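Local coordinates for protein putative succinylglutamate desuccinylase / aspartoacylase (Shewanella amazonensis, PDB 3FMC) that probably acts as a zinc-dependent hydrolase of the succinylglutamate desuccinylase/aspartoacylase family, with a natural substrate that is not established, at residues Y264-G269 against E273-K278; P23-K28 against Q55-L60; S177-Y182 against L251-E256; Y186-A191 against T199-N204. One frame throughout, in Å; residues are numbered along the deposited sequence. Where two conformers were deposited one is given.

Contact 1: Y264-G269 against E273-K278; sequences YLSHRG and ETVLPK
Ser266, in the last turn of helix 251-267, reaches into the backbone of 273-278, the loop that doubles back past the helix end. Ser266 CB lies 3.3 Å from Glu273 O and packs against Val275, 3.8 Å from its CB and 4.1 Å from its CG2. One bond further out, OG does double duty. It donates to the carbonyl oxygen of Glu273 at 2.7 Å (Ser266 OG to Glu273 O), lying in the carbonyl plane on a lone pair, with a C=O...OG angle of 139°. It also accepts the N-H of Val275, with Val275 N 3.0 Å from Ser266 OG and 151° at the hydrogen. With OG anti to the backbone N (chi1 174°), the hydroxyl faces these two loop groups. Replacing Ser266 with alanine would probably leave the Glu273 carbonyl and the Val275 N-H without this shared mate and the loop less firmly held. At the end of 264-269, Gly269, with positive phi, closes the helix in a Schellman motif. The Glu273 carboxylate is engaged apart from the serine, OE1 accepting from Glu64 N. A single hydroxyl acting as donor and acceptor thus ties an irregular loop to a helix end through main-chain groups two residues apart.

Contact 2: P23-K28 against Q55-L60; sequences PVYRFK and QLMKLL
Met57, a selenomethionine in this crystal, extends from helix 48-60 to the strand holding Tyr25 and Phe27, crossing both aromatic side chains at about a right angle. Here the packing is closest. Met57 CG comes to the edge of the Phe27 ring, near its plane, 3.7 Å from Phe27 CE1. Beyond it, SE lies 3.8 Å from Tyr25 CB and 4.4 Å from the centroid of the Tyr25 ring, 35° off the ring normal, an oblique Met-aromatic contact. A bend at chi3 (-54°) brings Met57 CE above one face of the Tyr25 ring, toward its rim. Leu60 packs more loosely, its CB over a face of Phe27 and 4.2 Å from Phe27 CE2. Leu71 of strand 69-72 touches both Phe27 and Met57, adding to this hydrophobic layer between strand and helix. The outward sides differ: Arg26, on the other face of the strand, is exposed and forms a salt bridge with Asp68, while Lys58 points away from the strand. Tyr25 OH hydrogen-bonds to Leu323 O of the second subunit, whose Tyr326 packs on Met57. Across the segments the chemistry is apolar, relying on ring, methylene and selenium contacts, whereas the tyrosine hydroxyl carries its polar bond into the subunit interface.

Contact 3: S177-Y182 against L251-E256; sequences SCKHLY and LDDALE
Lys179 spans the gap between strand 176-184 and the first turns of helix 251-267, where Asp253 and Glu256 receive its ammonium group. Lys179 NZ is 2.9 Å from Asp253 OD1 and 2.7 Å from Glu256 OE2, both as hydrogen-bonded salt bridges. It meets each carboxylate from above the plane, 50° out for Asp253 and 41° for Glu256. Glu256 was modelled in two conformers, so its bridge is less certain. The acids lie three residues apart, about one helical turn, while Asp257 from the same helix adds a third salt bridge to NZ. Beside the bridges, Lys179 CE passes 3.4 Å from Asp253 OD2, a contact secondary to the charges. The chain stays extended beyond CG, as Lys179 CA and Asp253 CA are 10.6 Å apart. A methionine in place of Lys179 would probably leave Glu256 and Asp257 without this positive mate and Asp253 dependent on Arg248, which bridges its OD2. Among neutral polar bonds, at the break in strand 176-184, Cys178 O accepts from Ser177 OG at 2.8 Å and from His180 ND1 at 3.1 Å. Acids near a helix N-terminus, joined by a lysine and an arginine, would be expected to stay ionised, making this an electrostatic tie between strand and helix.

Contact 4: Y186-A191 against T199-N204; sequences YERSAA and TLLIPN
Ala191 and Thr199 make the closest approach of this contact, the Ala191 methyl lying 3.4 Å from Thr199 OG1. Thr199 CB and CG2 are each 4.1 Å from the same Ala191 CB, so the methyl sits against the branched end of the threonine as a whole. Thr199 places OG1 anti to its own carbonyl carbon (chi1 -57°), which turns the hydroxyl toward the alanine. Three residues earlier in the loop, Arg188 CD meets Leu201 CD1 at 4.1 Å, and the two side chains run obliquely past each other. Arg188 is extended from CG to NE, so its methylenes pass the leucine while the guanidinium continues beyond it. These contacts bring the connection between strands 176-184 and 198-202 over the second of them. The two strands pair in parallel in the mixed central sheet of the catalytic domain, which as in other zinc exopeptidase relatives has helices packed on it. Residues 188-191 coil like a helix but lack its regular hydrogen-bond pattern; Thr199 and Leu201 both point toward them, while Leu200 between them touches Tyr182 of the neighbouring strand. Around this layer, the Arg188 guanidinium forms a salt bridge through NH2 with the carboxy terminus at Leu368, against which the side chains of Ala191 and Thr199 also pack. Phe366 packs on both Arg188 and Leu201. Further along the loop, Tyr186 hydrogen-bonds through OH to Val236 O and meets Trp219 of helix 210-227 edge-to-face.

How the contacts relate
Contacts 2 and 4 are buried and rest on packing, although contact 4 sets a methyl against a hydroxyl; contacts 1 and 3 lie at the surface and depend on polar groups: one hydroxyl in contact 1, full charges in contact 3. Contacts 1 and 3 share helix 251-267, using its end and beginning, and are joined by a weak, long ion pair of Lys278 with Glu256. Helix 48-60 of contact 2 packs beside that helix, Leu59 against Leu255. Contacts 3 and 4 meet through neighbouring parallel strands, where Leu181 O probably accepts from Leu200 N. Tyr264 connects contact 1 to contact 4 through Glu187, while contacts 2 and 4 remain about 14 Å apart at their nearest atoms.

Contact 1: Y264-G269 against E273-K278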
loop_
_atom_site.group_PDB
_atom_site.type_symbol
_atom_site.label_atom_id
_atom_site.label_comp_id
_atom_site.label_asym_id
_atom_site.label_seq_id
_atom_site.Cartn_x
_atom_site.Cartn_y
_atom_site.Cartn_z
ATOM N N TYR C 264 -24.240 -5.874 31.382
ATOM C CA TYR C 264 -24.773 -4.567 31.101
ATOM C C TYR C 264 -26.223 -4.674 30.633
ATOM O O TYR C 264 -27.070 -3.918 31.058
ATOM C CB TYR C 264 -23.924 -3.805 30.052
ATOM C CG TYR C 264 -24.409 -2.407 29.815
ATOM C CD1 TYR C 264 -24.245 -1.424 30.767
ATOM C CD2 TYR C 264 -25.032 -2.051 28.613
ATOM C CE1 TYR C 264 -24.709 -0.158 30.580
ATOM C CE2 TYR C 264 -25.492 -0.765 28.417
ATOM C CZ TYR C 264 -25.311 0.189 29.387
ATOM O OH TYR C 264 -25.758 1.491 29.223
ATOM N N LEU C 265 -26.486 -5.631 29.755
ATOM C CA LEU C 265 -27.851 -5.830 29.225
ATOM C C LEU C 265 -28.835 -6.217 30.357
ATOM O O LEU C 265 -29.967 -5.754 30.362
ATOM C CB LEU C 265 -27.807 -6.890 28.126
ATOM C CG LEU C 265 -26.988 -6.545 26.869
ATOM C CD1 LEU C 265 -27.177 -7.595 25.773
ATOM C CD2 LEU C 265 -27.314 -5.152 26.397
ATOM N N SER C 266 -28.405 -7.072 31.284
ATOM C CA SER C 266 -29.243 -7.414 32.466
ATOM C C SER C 266 -29.497 -6.141 33.295
ATOM O O SER C 266 -30.630 -5.796 33.638
ATOM C CB SER C 266 -28.558 -8.515 33.286
ATOM O OG SER C 266 -29.257 -8.766 34.480
ATOM N N HIS C 267 -28.419 -5.421 33.608
ATOM C CA HIS C 267 -28.527 -4.127 34.283
ATOM C C HIS C 267 -29.543 -3.165 33.663
ATOM O O HIS C 267 -30.317 -2.512 34.373
ATOM C CB HIS C 267 -27.119 -3.502 34.438
ATOM C CG HIS C 267 -27.123 -2.022 34.661
ATOM N ND1 HIS C 267 -27.632 -1.431 35.796
ATOM C CD2 HIS C 267 -26.600 -1.019 33.916
ATOM C CE1 HIS C 267 -27.481 -0.122 35.708
ATOM N NE2 HIS C 267 -26.844 0.154 34.577
ATOM N N ARG C 268 -29.556 -3.051 32.328
ATOM C CA ARG C 268 -30.473 -2.158 31.627
ATOM C C ARG C 268 -31.840 -2.754 31.317
ATOM O O ARG C 268 -32.681 -2.094 30.723
ATOM C CB ARG C 268 -29.825 -1.690 30.318
ATOM C CG ARG C 268 -28.522 -0.886 30.505
ATOM C CD ARG C 268 -28.788 0.382 31.224
ATOM N NE ARG C 268 -29.910 1.095 30.626
ATOM C CZ ARG C 268 -29.796 1.950 29.614
ATOM N NH1 ARG C 268 -28.611 2.237 29.094
ATOM N NH2 ARG C 268 -30.867 2.551 29.153
ATOM N N GLY C 269 -32.066 -3.983 31.728
ATOM C CA GLY C 269 -33.350 -4.630 31.522
ATOM C C GLY C 269 -33.675 -5.019 30.115
ATOM O O GLY C 269 -34.852 -5.118 29.754
ATOM N N GLU C 273 -33.126 -12.066 32.718
ATOM C CA GLU C 273 -32.249 -12.739 33.644
ATOM C C GLU C 273 -31.289 -11.833 34.396
ATOM O O GLU C 273 -30.895 -10.786 33.896
ATOM C CB GLU C 273 -31.405 -13.793 32.920
ATOM C CG GLU C 273 -32.138 -15.018 32.459
ATOM C CD GLU C 273 -32.918 -14.867 31.172
ATOM O OE1 GLU C 273 -32.990 -13.772 30.547
ATOM O OE2 GLU C 273 -33.477 -15.904 30.782
ATOM N N THR C 274 -30.936 -12.262 35.602
ATOM C CA THR C 274 -29.932 -11.599 36.394
ATOM C C THR C 274 -28.558 -12.082 35.938
ATOM O O THR C 274 -28.281 -13.281 35.928
ATOM C CB THR C 274 -30.124 -11.939 37.903
ATOM O OG1 THR C 274 -31.433 -11.556 38.296
ATOM C CG2 THR C 274 -29.082 -11.213 38.773
ATOM N N VAL C 275 -27.714 -11.135 35.506
ATOM C CA VAL C 275 -26.326 -11.390 35.154
ATOM C C VAL C 275 -25.573 -10.285 35.869
ATOM O O VAL C 275 -25.716 -9.103 35.551
ATOM C CB VAL C 275 -26.076 -11.379 33.646
ATOM C CG1 VAL C 275 -24.616 -11.764 33.346
ATOM C CG2 VAL C 275 -27.006 -12.341 32.943
ATOM N N LEU C 276 -24.843 -10.664 36.917
ATOM C CA LEU C 276 -24.108 -9.684 37.751
ATOM C C LEU C 276 -22.700 -9.449 37.210
ATOM O O LEU C 276 -22.108 -10.344 36.620
ATOM C CB LEU C 276 -24.016 -10.137 39.225
ATOM C CG LEU C 276 -25.317 -10.208 40.022
ATOM C CD1 LEU C 276 -25.017 -10.571 41.475
ATOM C CD2 LEU C 276 -26.068 -8.881 39.956
ATOM N N PRO C 277 -22.156 -8.242 37.417
ATOM C CA PRO C 277 -20.814 -7.957 36.899
ATOM C C PRO C 277 -19.735 -8.840 37.482
ATOM O O PRO C 277 -19.807 -9.235 38.680
ATOM C CB PRO C 277 -20.563 -6.511 37.352
ATOM C CG PRO C 277 -21.879 -5.949 37.554
ATOM C CD PRO C 277 -22.699 -7.082 38.124
ATOM N N LYS C 278 -18.759 -9.161 36.633
ATOM C CA LYS C 278 -17.601 -9.928 37.050
ATOM C C LYS C 278 -16.862 -9.106 38.087
ATOM O O LYS C 278 -16.665 -7.905 37.898
ATOM C CB LYS C 278 -16.696 -10.192 35.879
ATOM C CG LYS C 278 -15.460 -10.995 36.212
ATOM C CD LYS C 278 -14.631 -11.179 34.961
ATOM C CE LYS C 278 -13.341 -11.958 35.232
ATOM N NZ LYS C 278 -12.444 -11.791 34.066
#

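Contact 2: P23-K28 against Q55-L60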
loop_
_atom_site.group_PDB
_atom_site.type_symbol
_atom_site.label_atom_id
_atom_site.label_comp_id
_atom_site.label_asym_id
_atom_site.label_seq_id
_atom_site.Cartn_x
_atom_site.Cartn_y
_atom_site.Cartn_z
ATOM N N PRO C 23 -24.431 -7.778 6.916
ATOM C CA PRO C 23 -25.445 -8.667 7.487
ATOM C C PRO C 23 -25.924 -8.029 8.799
ATOM O O PRO C 23 -25.097 -7.626 9.615
ATOM C CB PRO C 23 -24.670 -9.959 7.770
ATOM C CG PRO C 23 -23.288 -9.532 8.018
ATOM C CD PRO C 23 -23.079 -8.163 7.358
ATOM N N VAL C 24 -27.237 -7.853 8.942
ATOM C CA VAL C 24 -27.863 -7.282 10.153
ATOM C C VAL C 24 -28.705 -8.368 10.797
ATOM O O VAL C 24 -29.671 -8.833 10.162
ATOM C CB VAL C 24 -28.702 -6.053 9.806
ATOM C CG1 VAL C 24 -29.305 -5.380 11.102
ATOM C CG2 VAL C 24 -27.846 -5.077 9.002
ATOM N N TYR C 25 -28.317 -8.796 12.013
ATOM C CA TYR C 25 -29.013 -9.835 12.744
ATOM C C TYR C 25 -29.873 -9.173 13.813
ATOM O O TYR C 25 -29.444 -8.219 14.457
ATOM C CB TYR C 25 -28.035 -10.793 13.389
ATOM C CG TYR C 25 -27.229 -11.586 12.375
ATOM C CD1 TYR C 25 -27.775 -12.683 11.749
ATOM C CD2 TYR C 25 -25.918 -11.233 12.064
ATOM C CE1 TYR C 25 -27.073 -13.396 10.845
ATOM C CE2 TYR C 25 -25.192 -11.963 11.141
ATOM C CZ TYR C 25 -25.775 -13.024 10.515
ATOM O OH TYR C 25 -25.087 -13.769 9.586
ATOM N N ARG C 26 -31.124 -9.588 13.912
ATOM C CA ARG C 26 -32.003 -9.009 14.905
ATOM C C ARG C 26 -32.725 -10.036 15.729
ATOM O O ARG C 26 -33.270 -11.022 15.184
ATOM C CB ARG C 26 -33.038 -8.126 14.274
ATOM C CG ARG C 26 -33.701 -7.226 15.331
ATOM C CD ARG C 26 -35.012 -6.701 14.857
ATOM N NE ARG C 26 -35.356 -5.452 15.523
ATOM C CZ ARG C 26 -36.542 -4.850 15.447
ATOM N NH1 ARG C 26 -37.552 -5.399 14.774
ATOM N NH2 ARG C 26 -36.729 -3.692 16.075
ATOM N N PHE C 27 -32.665 -9.822 17.043
ATOM C CA PHE C 27 -33.457 -10.563 18.019
ATOM C C PHE C 27 -34.584 -9.608 18.473
ATOM O O PHE C 27 -34.323 -8.519 18.951
ATOM C CB PHE C 27 -32.637 -10.932 19.227
ATOM C CG PHE C 27 -31.533 -11.873 18.953
ATOM C CD1 PHE C 27 -30.337 -11.444 18.432
ATOM C CD2 PHE C 27 -31.684 -13.218 19.246
ATOM C CE1 PHE C 27 -29.293 -12.363 18.214
ATOM C CE2 PHE C 27 -30.654 -14.116 19.045
ATOM C CZ PHE C 27 -29.461 -13.693 18.534
ATOM N N LYS C 28 -35.836 -9.987 18.251
ATOM C CA LYS C 28 -36.978 -9.168 18.670
ATOM C C LYS C 28 -37.227 -9.316 20.192
ATOM O O LYS C 28 -37.287 -10.415 20.728
ATOM C CB LYS C 28 -38.235 -9.578 17.909
ATOM N N GLN C 55 -20.240 -14.982 19.795
ATOM C CA GLN C 55 -20.459 -15.559 21.122
ATOM C C GLN C 55 -21.683 -14.954 21.791
ATOM O O GLN C 55 -22.429 -15.685 22.459
ATOM C CB GLN C 55 -19.235 -15.402 22.017
ATOM C CG GLN C 55 -17.975 -16.159 21.559
ATOM C CD GLN C 55 -18.053 -17.632 21.751
ATOM O OE1 GLN C 55 -19.125 -18.197 21.694
ATOM N NE2 GLN C 55 -16.928 -18.270 21.900
ATOM N N LEU C 56 -21.907 -13.659 21.619
ATOM C CA LEU C 56 -23.045 -12.992 22.227
ATOM C C LEU C 56 -24.334 -13.576 21.648
ATOM O O LEU C 56 -25.288 -13.888 22.381
ATOM C CB LEU C 56 -22.978 -11.476 22.036
ATOM C CG LEU C 56 -24.051 -10.611 22.721
ATOM C CD1 LEU C 56 -24.045 -10.849 24.280
ATOM C CD2 LEU C 56 -23.836 -9.129 22.362
HETATM N N MSE C 57 -24.387 -13.733 20.327
HETATM C CA MSE C 57 -25.583 -14.299 19.736
HETATM C C MSE C 57 -25.831 -15.738 20.221
HETATM O O MSE C 57 -26.983 -16.116 20.470
HETATM C CB MSE C 57 -25.520 -14.225 18.210
HETATM C CG MSE C 57 -25.615 -12.815 17.743
HETATM SE SE MSE C 57 -25.763 -12.627 15.780
HETATM C CE MSE C 57 -24.278 -13.612 15.186
ATOM N N LYS C 58 -24.787 -16.535 20.347
ATOM C CA LYS C 58 -24.933 -17.914 20.838
ATOM C C LYS C 58 -25.521 -17.931 22.257
ATOM O O LYS C 58 -26.359 -18.796 22.586
ATOM C CB LYS C 58 -23.600 -18.654 20.869
ATOM C CG LYS C 58 -22.929 -18.834 19.538
ATOM C CD LYS C 58 -23.738 -19.573 18.532
ATOM C CE LYS C 58 -23.683 -21.041 18.642
ATOM N NZ LYS C 58 -24.306 -21.561 17.364
ATOM N N LEU C 59 -25.054 -16.998 23.090
ATOM C CA LEU C 59 -25.573 -16.858 24.473
ATOM C C LEU C 59 -27.009 -16.341 24.497
ATOM O O LEU C 59 -27.850 -16.855 25.231
ATOM C CB LEU C 59 -24.674 -15.911 25.276
ATOM C CG LEU C 59 -23.339 -16.457 25.740
ATOM C CD1 LEU C 59 -22.424 -15.356 26.248
ATOM C CD2 LEU C 59 -23.560 -17.513 26.774
ATOM N N LEU C 60 -27.292 -15.328 23.679
ATOM C CA LEU C 60 -28.594 -14.684 23.635
ATOM C C LEU C 60 -29.689 -15.656 23.264
ATOM O O LEU C 60 -30.832 -15.485 23.675
ATOM C CB LEU C 60 -28.620 -13.504 22.708
ATOM C CG LEU C 60 -28.003 -12.233 23.288
ATOM C CD1 LEU C 60 -27.835 -11.230 22.118
ATOM C CD2 LEU C 60 -28.830 -11.643 24.448
#

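Contact 3: S177-Y182 against L251-E256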
loop_
_atom_site.group_PDB
_atom_site.type_symbol
_atom_site.label_atom_id
_atom_site.label_comp_id
_atom_site.label_asym_id
_atom_site.label_seq_id
_atom_site.Cartn_x
_atom_site.Cartn_y
_atom_site.Cartn_z
ATOM N N SER C 177 -2.871 -4.384 22.237
ATOM C CA SER C 177 -3.640 -3.638 23.224
ATOM C C SER C 177 -4.302 -4.488 24.308
ATOM O O SER C 177 -4.637 -5.633 24.088
ATOM C CB SER C 177 -4.739 -2.884 22.476
ATOM O OG SER C 177 -5.591 -2.092 23.263
ATOM N N CYS C 178 -4.536 -3.856 25.449
ATOM C CA CYS C 178 -5.347 -4.477 26.484
ATOM C C CYS C 178 -6.790 -4.087 26.197
ATOM O O CYS C 178 -7.080 -3.304 25.288
ATOM C CB CYS C 178 -4.906 -4.028 27.906
ATOM S SG CYS C 178 -5.235 -2.391 28.329
ATOM N N LYS C 179 -7.722 -4.697 26.929
ATOM C CA LYS C 179 -9.144 -4.351 26.802
ATOM C C LYS C 179 -9.382 -3.022 27.544
ATOM O O LYS C 179 -8.960 -2.821 28.689
ATOM C CB LYS C 179 -10.033 -5.457 27.414
ATOM C CG LYS C 179 -9.772 -6.793 26.837
ATOM C CD LYS C 179 -10.746 -7.846 27.349
ATOM C CE LYS C 179 -10.402 -9.184 26.802
ATOM N NZ LYS C 179 -11.340 -10.212 27.295
ATOM N N HIS C 180 -10.053 -2.120 26.868
ATOM C CA HIS C 180 -10.388 -0.824 27.388
ATOM C C HIS C 180 -11.730 -0.357 26.847
ATOM O O HIS C 180 -12.266 -0.898 25.879
ATOM C CB HIS C 180 -9.254 0.221 27.253
ATOM C CG HIS C 180 -8.796 0.494 25.848
ATOM N ND1 HIS C 180 -8.064 -0.418 25.109
ATOM C CD2 HIS C 180 -8.877 1.610 25.100
ATOM C CE1 HIS C 180 -7.750 0.130 23.949
ATOM N NE2 HIS C 180 -8.240 1.358 23.919
ATOM N N LEU C 181 -12.260 0.654 27.484
ATOM C CA LEU C 181 -13.590 1.165 27.182
ATOM C C LEU C 181 -13.643 2.660 27.132
ATOM O O LEU C 181 -13.020 3.340 27.974
ATOM C CB LEU C 181 -14.536 0.715 28.282
ATOM C CG LEU C 181 -16.013 1.128 28.344
ATOM C CD1 LEU C 181 -16.871 0.501 27.206
ATOM C CD2 LEU C 181 -16.661 0.776 29.741
ATOM N N TYR C 182 -14.329 3.165 26.120
ATOM C CA TYR C 182 -14.695 4.564 26.052
ATOM C C TYR C 182 -16.156 4.671 26.543
ATOM O O TYR C 182 -17.098 3.969 26.046
ATOM C CB TYR C 182 -14.556 5.169 24.678
ATOM C CG TYR C 182 -13.136 5.268 24.158
ATOM C CD1 TYR C 182 -12.497 4.187 23.575
ATOM C CD2 TYR C 182 -12.448 6.467 24.230
ATOM C CE1 TYR C 182 -11.198 4.291 23.084
ATOM C CE2 TYR C 182 -11.188 6.572 23.803
ATOM C CZ TYR C 182 -10.545 5.514 23.208
ATOM O OH TYR C 182 -9.261 5.697 22.736
ATOM N N LEU C 251 -11.743 -17.080 20.287
ATOM C CA LEU C 251 -13.138 -17.375 20.676
ATOM C C LEU C 251 -13.342 -17.453 22.189
ATOM O O LEU C 251 -14.310 -16.899 22.717
ATOM C CB LEU C 251 -13.651 -18.621 19.955
ATOM C CG LEU C 251 -13.923 -18.395 18.463
ATOM C CD1 LEU C 251 -14.084 -19.751 17.742
ATOM C CD2 LEU C 251 -15.129 -17.544 18.332
ATOM N N ASP C 252 -12.394 -18.029 22.907
ATOM C CA ASP C 252 -12.531 -18.066 24.368
ATOM C C ASP C 252 -12.503 -16.679 24.964
ATOM O O ASP C 252 -13.284 -16.345 25.872
ATOM C CB ASP C 252 -11.393 -18.860 25.013
ATOM C CG ASP C 252 -11.534 -20.346 24.823
ATOM O OD1 ASP C 252 -12.633 -20.811 24.478
ATOM O OD2 ASP C 252 -10.525 -21.037 25.034
ATOM N N ASP C 253 -11.575 -15.853 24.482
ATOM C CA ASP C 253 -11.503 -14.487 25.000
ATOM C C ASP C 253 -12.782 -13.700 24.646
ATOM O O ASP C 253 -13.308 -12.933 25.454
ATOM C CB ASP C 253 -10.241 -13.796 24.462
ATOM C CG ASP C 253 -9.825 -12.610 25.303
ATOM O OD1 ASP C 253 -10.006 -12.678 26.535
ATOM O OD2 ASP C 253 -9.264 -11.647 24.731
ATOM N N ALA C 254 -13.297 -13.904 23.432
ATOM C CA ALA C 254 -14.544 -13.261 22.980
ATOM C C ALA C 254 -15.761 -13.661 23.856
ATOM O O ALA C 254 -16.695 -12.875 24.054
ATOM C CB ALA C 254 -14.797 -13.612 21.506
ATOM N N LEU C 255 -15.753 -14.882 24.371
ATOM C CA LEU C 255 -16.811 -15.332 25.293
ATOM C C LEU C 255 -16.814 -14.468 26.561
ATOM O O LEU C 255 -17.873 -14.034 27.031
ATOM C CB LEU C 255 -16.645 -16.813 25.617
ATOM C CG LEU C 255 -17.800 -17.442 26.423
ATOM C CD1 LEU C 255 -19.241 -17.208 25.794
ATOM C CD2 LEU C 255 -17.426 -18.911 26.630
ATOM N N GLU C 256 -15.640 -14.225 27.126
ATOM C CA GLU C 256 -15.522 -13.345 28.297
ATOM C C GLU C 256 -16.102 -11.968 28.013
ATOM O O GLU C 256 -16.865 -11.411 28.803
ATOM C CB GLU C 256 -14.047 -13.222 28.738
ATOM C CG GLU C 256 -13.769 -11.976 29.592
ATOM C CD GLU C 256 -12.357 -11.914 30.134
ATOM O OE1 GLU C 256 -11.992 -12.829 30.898
ATOM O OE2 GLU C 256 -11.633 -10.928 29.830
#

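Contact 4: Y186-A191 against T199-N204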
loop_
_atom_site.group_PDB
_atom_site.type_symbol
_atom_site.label_atom_id
_atom_site.label_comp_id
_atom_site.label_asym_id
_atom_site.label_seq_id
_atom_site.Cartn_x
_atom_site.Cartn_y
_atom_site.Cartn_z
ATOM N N TYR C 186 -21.490 11.198 31.258
ATOM C CA TYR C 186 -22.860 11.109 31.787
ATOM C C TYR C 186 -23.297 9.664 32.202
ATOM O O TYR C 186 -24.327 9.509 32.878
ATOM C CB TYR C 186 -23.898 11.715 30.823
ATOM C CG TYR C 186 -24.134 10.893 29.579
ATOM C CD1 TYR C 186 -25.038 9.835 29.580
ATOM C CD2 TYR C 186 -23.436 11.163 28.394
ATOM C CE1 TYR C 186 -25.227 9.051 28.457
ATOM C CE2 TYR C 186 -23.662 10.413 27.244
ATOM C CZ TYR C 186 -24.546 9.351 27.283
ATOM O OH TYR C 186 -24.778 8.573 26.167
ATOM N N GLU C 187 -22.571 8.618 31.802
ATOM C CA GLU C 187 -22.896 7.285 32.236
ATOM C C GLU C 187 -21.682 6.531 32.719
ATOM O O GLU C 187 -21.432 5.402 32.313
ATOM C CB GLU C 187 -23.643 6.467 31.166
ATOM C CG GLU C 187 -24.362 5.247 31.775
ATOM C CD GLU C 187 -25.007 4.341 30.725
ATOM O OE1 GLU C 187 -25.149 4.816 29.591
ATOM O OE2 GLU C 187 -25.356 3.168 31.030
ATOM N N ARG C 188 -20.947 7.167 33.627
ATOM C CA ARG C 188 -19.790 6.559 34.273
ATOM C C ARG C 188 -20.106 5.190 34.896
ATOM O O ARG C 188 -19.273 4.279 34.889
ATOM C CB ARG C 188 -19.261 7.531 35.321
ATOM C CG ARG C 188 -18.199 6.920 36.188
ATOM C CD ARG C 188 -17.542 7.951 37.032
ATOM N NE ARG C 188 -16.834 7.291 38.107
ATOM C CZ ARG C 188 -15.948 7.889 38.892
ATOM N NH1 ARG C 188 -15.660 9.176 38.692
ATOM N NH2 ARG C 188 -15.356 7.184 39.867
ATOM N N SER C 189 -21.343 5.001 35.351
ATOM C CA SER C 189 -21.730 3.733 35.924
ATOM C C SER C 189 -21.626 2.548 34.988
ATOM O O SER C 189 -21.474 1.402 35.449
ATOM C CB SER C 189 -23.163 3.816 36.462
ATOM O OG SER C 189 -24.077 4.104 35.410
ATOM N N ALA C 190 -21.695 2.779 33.669
ATOM C CA ALA C 190 -21.689 1.661 32.732
ATOM C C ALA C 190 -20.448 0.790 32.870
ATOM O O ALA C 190 -20.501 -0.420 32.658
ATOM C CB ALA C 190 -21.859 2.159 31.255
ATOM N N ALA C 191 -19.309 1.415 33.176
ATOM C CA ALA C 191 -18.052 0.694 33.296
ATOM C C ALA C 191 -18.087 -0.391 34.360
ATOM O O ALA C 191 -17.405 -1.378 34.235
ATOM C CB ALA C 191 -16.879 1.692 33.548
ATOM N N THR C 199 -11.060 2.317 31.660
ATOM C CA THR C 199 -12.079 3.099 30.981
ATOM C C THR C 199 -11.645 4.569 30.792
ATOM O O THR C 199 -11.142 5.203 31.706
ATOM C CB THR C 199 -13.429 3.065 31.754
ATOM O OG1 THR C 199 -13.901 1.665 31.953
ATOM C CG2 THR C 199 -14.471 3.929 31.048
ATOM N N LEU C 200 -11.864 5.080 29.585
ATOM C CA LEU C 200 -11.660 6.486 29.241
ATOM C C LEU C 200 -13.019 7.160 29.309
ATOM O O LEU C 200 -13.959 6.754 28.607
ATOM C CB LEU C 200 -11.087 6.636 27.820
ATOM C CG LEU C 200 -9.646 6.148 27.676
ATOM C CD1 LEU C 200 -9.210 5.818 26.293
ATOM C CD2 LEU C 200 -8.717 7.189 28.325
ATOM N N LEU C 201 -13.151 8.137 30.204
ATOM C CA LEU C 201 -14.366 8.947 30.345
ATOM C C LEU C 201 -14.273 10.127 29.396
ATOM O O LEU C 201 -13.339 10.954 29.466
ATOM C CB LEU C 201 -14.551 9.384 31.807
ATOM C CG LEU C 201 -14.716 8.272 32.852
ATOM C CD1 LEU C 201 -14.658 8.818 34.275
ATOM C CD2 LEU C 201 -16.013 7.499 32.618
ATOM N N ILE C 202 -15.253 10.220 28.487
ATOM C CA ILE C 202 -15.186 11.167 27.378
ATOM C C ILE C 202 -16.276 12.229 27.450
ATOM O O ILE C 202 -17.399 11.964 27.910
ATOM C CB ILE C 202 -15.121 10.411 25.985
ATOM C CG1 ILE C 202 -16.467 9.790 25.580
ATOM C CG2 ILE C 202 -14.000 9.329 25.965
ATOM C CD1 ILE C 202 -16.409 9.224 24.137
ATOM N N PRO C 203 -15.956 13.450 27.002
ATOM C CA PRO C 203 -16.862 14.578 27.118
ATOM C C PRO C 203 -17.859 14.710 25.981
ATOM O O PRO C 203 -17.832 13.932 25.019
ATOM C CB PRO C 203 -15.921 15.768 27.074
ATOM C CG PRO C 203 -14.825 15.329 26.160
ATOM C CD PRO C 203 -14.670 13.848 26.398
ATOM N N ASN C 204 -18.744 15.689 26.117
ATOM C CA ASN C 204 -19.711 16.006 25.070
ATOM C C ASN C 204 -19.027 16.778 23.925
ATOM O O ASN C 204 -19.080 18.010 23.845
ATOM C CB ASN C 204 -20.879 16.816 25.623
ATOM C CG ASN C 204 -22.035 16.906 24.655
ATOM O OD1 ASN C 204 -21.985 16.330 23.564
ATOM N ND2 ASN C 204 -23.066 17.673 25.020
#